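Local coordinates for protein Non-heme chloroperoxidase CPO-A1 (Streptomyces aureofaciens, PDB 1A8Q) that brominates substrates without a haem group and may act as a chlorinating enzyme in 7-chlorotetracycline biosynthesis, at residues A[123-128]-A[224-229]; A[26-31]-A[197-202]. All coordinates share one frame; numbering follows the deposited sequence.

Interaction 1: residues A[123-128]-A[224-229]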
loop_
_atom_site.group_PDB
_atom_site.type_symbol
_atom_site.label_atom_id
_atom_site.label_comp_id
_atom_site.label_asym_id
_atom_site.label_seq_id
_atom_site.Cartn_x
_atom_site.Cartn_y
_atom_site.Cartn_z
ATOM N N PRO A 123 8.595 9.717 1.463
ATOM C CA PRO A 123 9.605 9.628 0.462
ATOM C C PRO A 123 10.676 8.553 0.651
ATOM O O PRO A 123 11.082 7.989 -0.353
ATOM C CB PRO A 123 10.332 11.010 0.548
ATOM C CG PRO A 123 9.477 11.834 1.430
ATOM C CD PRO A 123 8.691 10.931 2.337
ATOM N N VAL A 124 11.134 8.350 1.851
ATOM C CA VAL A 124 12.153 7.329 2.114
ATOM C C VAL A 124 12.068 6.949 3.578
ATOM O O VAL A 124 11.903 7.791 4.447
ATOM C CB VAL A 124 13.574 7.739 1.677
ATOM C CG1 VAL A 124 14.034 8.996 2.385
ATOM C CG2 VAL A 124 14.535 6.577 1.904
ATOM N N MET A 125 12.156 5.624 3.886
ATOM C CA MET A 125 12.046 5.208 5.261
ATOM C C MET A 125 13.322 5.190 6.105
ATOM O O MET A 125 13.231 5.497 7.292
ATOM C CB MET A 125 11.551 3.708 5.248
ATOM C CG MET A 125 10.128 3.737 4.652
ATOM S SD MET A 125 8.960 3.631 6.018
ATOM C CE MET A 125 9.180 1.887 6.416
ATOM N N ILE A 126 14.431 4.818 5.473
ATOM C CA ILE A 126 15.652 4.600 6.262
ATOM C C ILE A 126 16.169 5.842 6.982
ATOM O O ILE A 126 16.231 6.930 6.419
ATOM C CB ILE A 126 16.736 3.972 5.376
ATOM C CG1 ILE A 126 17.964 3.530 6.177
ATOM C CG2 ILE A 126 17.216 4.859 4.236
ATOM C CD1 ILE A 126 17.707 2.465 7.201
ATOM N N LYS A 127 16.481 5.639 8.259
ATOM C CA LYS A 127 17.085 6.724 9.031
ATOM C C LYS A 127 18.491 7.024 8.517
ATOM O O LYS A 127 19.270 6.147 8.161
ATOM C CB LYS A 127 17.200 6.286 10.494
ATOM C CG LYS A 127 17.720 7.301 11.491
ATOM C CD LYS A 127 17.794 6.683 12.881
ATOM C CE LYS A 127 18.409 7.661 13.893
ATOM N NZ LYS A 127 17.830 7.359 15.245
ATOM N N SER A 128 18.779 8.329 8.525
ATOM C CA SER A 128 20.165 8.728 8.167
ATOM C C SER A 128 20.370 10.105 8.788
ATOM O O SER A 128 19.446 10.673 9.366
ATOM C CB SER A 128 20.306 8.787 6.654
ATOM O OG SER A 128 19.566 9.842 6.052
ATOM N N GLN A 224 3.004 2.394 13.952
ATOM C CA GLN A 224 4.226 1.783 14.519
ATOM C C GLN A 224 5.033 1.070 13.468
ATOM O O GLN A 224 6.032 0.380 13.790
ATOM C CB GLN A 224 3.769 0.806 15.620
ATOM C CG GLN A 224 3.084 1.437 16.807
ATOM C CD GLN A 224 2.572 0.478 17.860
ATOM O OE1 GLN A 224 3.086 -0.639 17.975
ATOM N NE2 GLN A 224 1.584 0.890 18.644
ATOM N N VAL A 225 4.676 1.175 12.202
ATOM C CA VAL A 225 5.363 0.496 11.098
ATOM C C VAL A 225 6.017 1.533 10.178
ATOM O O VAL A 225 7.202 1.404 9.809
ATOM C CB VAL A 225 4.392 -0.376 10.283
ATOM C CG1 VAL A 225 5.066 -1.115 9.128
ATOM C CG2 VAL A 225 3.707 -1.425 11.182
ATOM N N VAL A 226 5.255 2.554 9.786
ATOM C CA VAL A 226 5.703 3.596 8.862
ATOM C C VAL A 226 5.541 4.928 9.588
ATOM O O VAL A 226 4.446 5.427 9.743
ATOM C CB VAL A 226 4.901 3.539 7.559
ATOM C CG1 VAL A 226 5.300 4.648 6.581
ATOM C CG2 VAL A 226 5.099 2.176 6.857
ATOM N N PRO A 227 6.628 5.508 10.078
ATOM C CA PRO A 227 6.530 6.661 10.972
ATOM C C PRO A 227 6.035 7.901 10.261
ATOM O O PRO A 227 6.598 8.294 9.253
ATOM C CB PRO A 227 7.946 6.845 11.511
ATOM C CG PRO A 227 8.812 6.192 10.482
ATOM C CD PRO A 227 8.016 4.972 10.039
ATOM N N ILE A 228 4.970 8.495 10.839
ATOM C CA ILE A 228 4.370 9.635 10.162
ATOM C C ILE A 228 5.338 10.764 9.896
ATOM O O ILE A 228 5.266 11.313 8.797
ATOM C CB ILE A 228 3.131 10.128 10.949
ATOM C CG1 ILE A 228 2.380 11.179 10.151
ATOM C CG2 ILE A 228 3.477 10.622 12.349
ATOM C CD1 ILE A 228 1.029 11.534 10.775
ATOM N N ASP A 229 6.169 11.119 10.861
ATOM C CA ASP A 229 7.033 12.298 10.596
ATOM C C ASP A 229 8.026 12.155 9.473
ATOM O O ASP A 229 8.497 13.144 8.855
ATOM C CB ASP A 229 7.769 12.620 11.910
ATOM C CG ASP A 229 6.792 13.121 12.957
ATOM O OD1 ASP A 229 5.750 13.731 12.634
ATOM O OD2 ASP A 229 7.082 12.867 14.137
#
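Met125 lays the end of its side chain across the two methyl branches of Val226. The sulfur carries the closest approach, with Met125 SD 3.8 Å from Val226 CG1. The terminal methyl reaches the other branch, and Met125 CE lies 4.1 Å from Val226 CG2. The last bond of the methionine therefore spans both methyls, and the two side chains cross at about a right angle. With CG1 anti to its backbone N (chi1 178°) and CG2 anti to the carbonyl carbon, Val226 meets SD with the first and CE with the second. Met125 leaves the backbone without aiming at 224-229. Bends at chi2 (-101°) and chi3 (-74°) turn its end towards the valine.

Two further contacts frame this overlap. Met125 SD touches the ring of Pro227 through CD at 4.3 Å, and Met125 CE comes 4.0 Å from the carbonyl Val225 O. The interface is small, about 118 Å² in all, and more than half of that lies on Met125. Phe140 of helix 137-162 also packs on Met125, and Pro227 rests on Val135.

Segment 224-229 directly follows Asp223, a member of the catalytic triad with Ser94 and His252. Asp223 OD1 accepts hydrogen bonds from Val225 N and Val226 N. The side chain of Val226 lies about 3 Å from that of His252. Met125 thus packs on a residue that itself touches the triad, a second-shell arrangement beside the loop that carries the triad aspartate in an alpha/beta hydrolase fold.

The contact is apolar, made by a thioether, two methyls and a proline ring. It rests on close fit and burial of these groups and lacks the directional hold of a hydrogen bond. The thioether presents an apolar surface to Val226, the residue that touches His252.

Interaction 2: residues A[26-31]-A[197-202]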
loop_
_atom_site.group_PDB
_atom_site.type_symbol
_atom_site.label_atom_id
_atom_site.label_comp_id
_atom_site.label_asym_id
_atom_site.label_seq_id
_atom_site.Cartn_x
_atom_site.Cartn_y
_atom_site.Cartn_z
ATOM N N HIS A 26 -2.128 -2.768 -2.625
ATOM C CA HIS A 26 -1.962 -3.193 -1.263
ATOM C C HIS A 26 -0.541 -3.144 -0.678
ATOM O O HIS A 26 0.376 -2.985 -1.462
ATOM C CB HIS A 26 -2.451 -4.680 -1.100
ATOM C CG HIS A 26 -1.580 -5.694 -1.788
ATOM N ND1 HIS A 26 -0.473 -6.245 -1.190
ATOM C CD2 HIS A 26 -1.687 -6.242 -3.048
ATOM C CE1 HIS A 26 0.075 -7.096 -2.047
ATOM N NE2 HIS A 26 -0.608 -7.120 -3.154
ATOM N N GLY A 27 -0.463 -3.310 0.641
ATOM C CA GLY A 27 0.867 -3.264 1.288
ATOM C C GLY A 27 1.413 -4.667 1.595
ATOM O O GLY A 27 0.812 -5.672 1.267
ATOM N N TRP A 28 2.574 -4.669 2.262
ATOM C CA TRP A 28 3.216 -5.932 2.650
ATOM C C TRP A 28 2.661 -6.343 3.978
ATOM O O TRP A 28 2.477 -5.509 4.886
ATOM C CB TRP A 28 4.703 -5.555 2.802
ATOM C CG TRP A 28 5.707 -6.559 3.309
ATOM C CD1 TRP A 28 6.471 -7.381 2.567
ATOM C CD2 TRP A 28 6.084 -6.775 4.678
ATOM N NE1 TRP A 28 7.304 -8.129 3.363
ATOM C CE2 TRP A 28 7.083 -7.765 4.661
ATOM C CE3 TRP A 28 5.701 -6.242 5.907
ATOM C CZ2 TRP A 28 7.711 -8.241 5.818
ATOM C CZ3 TRP A 28 6.310 -6.707 7.066
ATOM C CH2 TRP A 28 7.307 -7.707 6.997
ATOM N N PRO A 29 2.542 -7.659 4.250
ATOM C CA PRO A 29 2.717 -8.746 3.295
ATOM C C PRO A 29 1.389 -9.326 2.822
ATOM O O PRO A 29 1.148 -10.555 2.838
ATOM C CB PRO A 29 3.360 -9.769 4.266
ATOM C CG PRO A 29 2.632 -9.574 5.564
ATOM C CD PRO A 29 2.217 -8.122 5.613
ATOM N N LEU A 30 0.473 -8.441 2.450
ATOM C CA LEU A 30 -0.920 -8.850 2.214
ATOM C C LEU A 30 -1.220 -9.012 0.760
ATOM O O LEU A 30 -0.379 -9.475 -0.014
ATOM C CB LEU A 30 -1.788 -7.772 2.911
ATOM C CG LEU A 30 -1.423 -7.476 4.360
ATOM C CD1 LEU A 30 -2.378 -6.393 4.893
ATOM C CD2 LEU A 30 -1.501 -8.724 5.239
ATOM N N ASN A 31 -2.476 -8.729 0.368
ATOM C CA ASN A 31 -2.867 -8.906 -1.005
ATOM C C ASN A 31 -4.173 -8.112 -1.213
ATOM O O ASN A 31 -4.487 -7.384 -0.277
ATOM C CB ASN A 31 -3.002 -10.378 -1.418
ATOM C CG ASN A 31 -3.995 -11.155 -0.579
ATOM O OD1 ASN A 31 -5.181 -10.812 -0.577
ATOM N ND2 ASN A 31 -3.608 -12.246 0.108
ATOM N N ASP A 197 13.858 -5.075 1.873
ATOM C CA ASP A 197 14.988 -4.349 1.282
ATOM C C ASP A 197 14.447 -3.239 0.373
ATOM O O ASP A 197 14.988 -2.130 0.352
ATOM C CB ASP A 197 15.900 -5.235 0.443
ATOM C CG ASP A 197 16.808 -6.123 1.279
ATOM O OD1 ASP A 197 17.041 -5.845 2.448
ATOM O OD2 ASP A 197 17.302 -7.142 0.746
ATOM N N ALA A 198 13.439 -3.585 -0.436
ATOM C CA ALA A 198 12.937 -2.546 -1.328
ATOM C C ALA A 198 12.259 -1.437 -0.531
ATOM O O ALA A 198 12.498 -0.270 -0.894
ATOM C CB ALA A 198 11.959 -3.135 -2.342
ATOM N N PHE A 199 11.350 -1.751 0.401
ATOM C CA PHE A 199 10.609 -0.618 0.995
ATOM C C PHE A 199 11.409 0.151 2.022
ATOM O O PHE A 199 11.100 1.328 2.253
ATOM C CB PHE A 199 9.264 -1.074 1.552
ATOM C CG PHE A 199 9.179 -1.931 2.772
ATOM C CD1 PHE A 199 9.622 -1.549 4.015
ATOM C CD2 PHE A 199 8.477 -3.148 2.675
ATOM C CE1 PHE A 199 9.439 -2.322 5.147
ATOM C CE2 PHE A 199 8.329 -3.936 3.795
ATOM C CZ PHE A 199 8.773 -3.551 5.028
ATOM N N GLY A 200 12.449 -0.464 2.592
ATOM C CA GLY A 200 13.203 0.205 3.643
ATOM C C GLY A 200 14.125 1.271 3.014
ATOM O O GLY A 200 14.390 2.258 3.697
ATOM N N TYR A 201 14.646 0.963 1.842
ATOM C CA TYR A 201 15.817 1.741 1.368
ATOM C C TYR A 201 15.569 2.541 0.112
ATOM O O TYR A 201 16.447 3.346 -0.276
ATOM C CB TYR A 201 16.977 0.735 1.155
ATOM C CG TYR A 201 17.430 0.159 2.494
ATOM C CD1 TYR A 201 18.394 0.764 3.285
ATOM C CD2 TYR A 201 16.839 -1.023 2.965
ATOM C CE1 TYR A 201 18.763 0.260 4.520
ATOM C CE2 TYR A 201 17.197 -1.524 4.203
ATOM C CZ TYR A 201 18.182 -0.920 4.947
ATOM O OH TYR A 201 18.482 -1.464 6.186
ATOM N N THR A 202 14.447 2.343 -0.580
ATOM C CA THR A 202 14.259 3.055 -1.854
ATOM C C THR A 202 13.793 4.475 -1.595
ATOM O O THR A 202 12.913 4.684 -0.778
ATOM C CB THR A 202 13.243 2.324 -2.752
ATOM O OG1 THR A 202 13.686 0.973 -2.993
ATOM C CG2 THR A 202 13.037 3.032 -4.077
#
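Phe199 turns the edge of its ring onto one face of the Trp28 indole in a T-shaped stack. The planes meet at 73°, and the phenyl centroid is 5.2 Å from that of the five-membered ring. One corner does most of the touching: Phe199 CE2 stands 3.7 Å from Trp28 CD2 and equally close to CG, over the CG-CD2 bond of the five-membered ring. Phe199 CZ only grazes the benzene part, 4.2 Å from Trp28 CE3.

Trp28 extends towards the helix with CG anti to its backbone N (chi1 175°). Phe199 takes a chi1 of 70°, a rotamer seldom found within helices, which points its ring at the indole. Pro29, joined by a cis peptide, puts its CB over the opposite face of the indole. Trp28 NE1 donates a hydrogen bond to Gly192 O, which helps to fix the turn of the ring. At the root of the loop, Gly27 O accepts two hydrogen bonds, from His26 ND1 on one side of its carbonyl plane and from Leu30 N on the other.

The loop follows strand 21-25, where enzymes of this fold commonly form part of the oxyanion hole, and the Trp28 side chain lies about 6 Å from that of Ser94. Helix 189-201 supplies Phe199 on one side. Trp155 of helix 137-162 meets Trp28 edge-to-face, Phe140 of the same helix touches Phe199, and helix 174-184 packs on Pro29.

Overall arrangement
From the N terminus, the chain first passes residues 26-31, just after strand 21-25, and then 123-128, after strand 112-118. Helix 189-201 brings in 197-202, which closes the loop of interaction 2. The loop of interaction 1 closes later, at 224-229 after strand 215-220. The segments alternate, so the two loops cross. They also meet in space: Met125 and Ile126 pack against Phe199, Gly200 and Tyr201 at the end of helix 189-201. Segments 123-128 and 197-202 thus lie side by side. Through them, the helical region inserted after strand 112-118 is joined to two loops that leave strands of the central sheet near the catalytic triad.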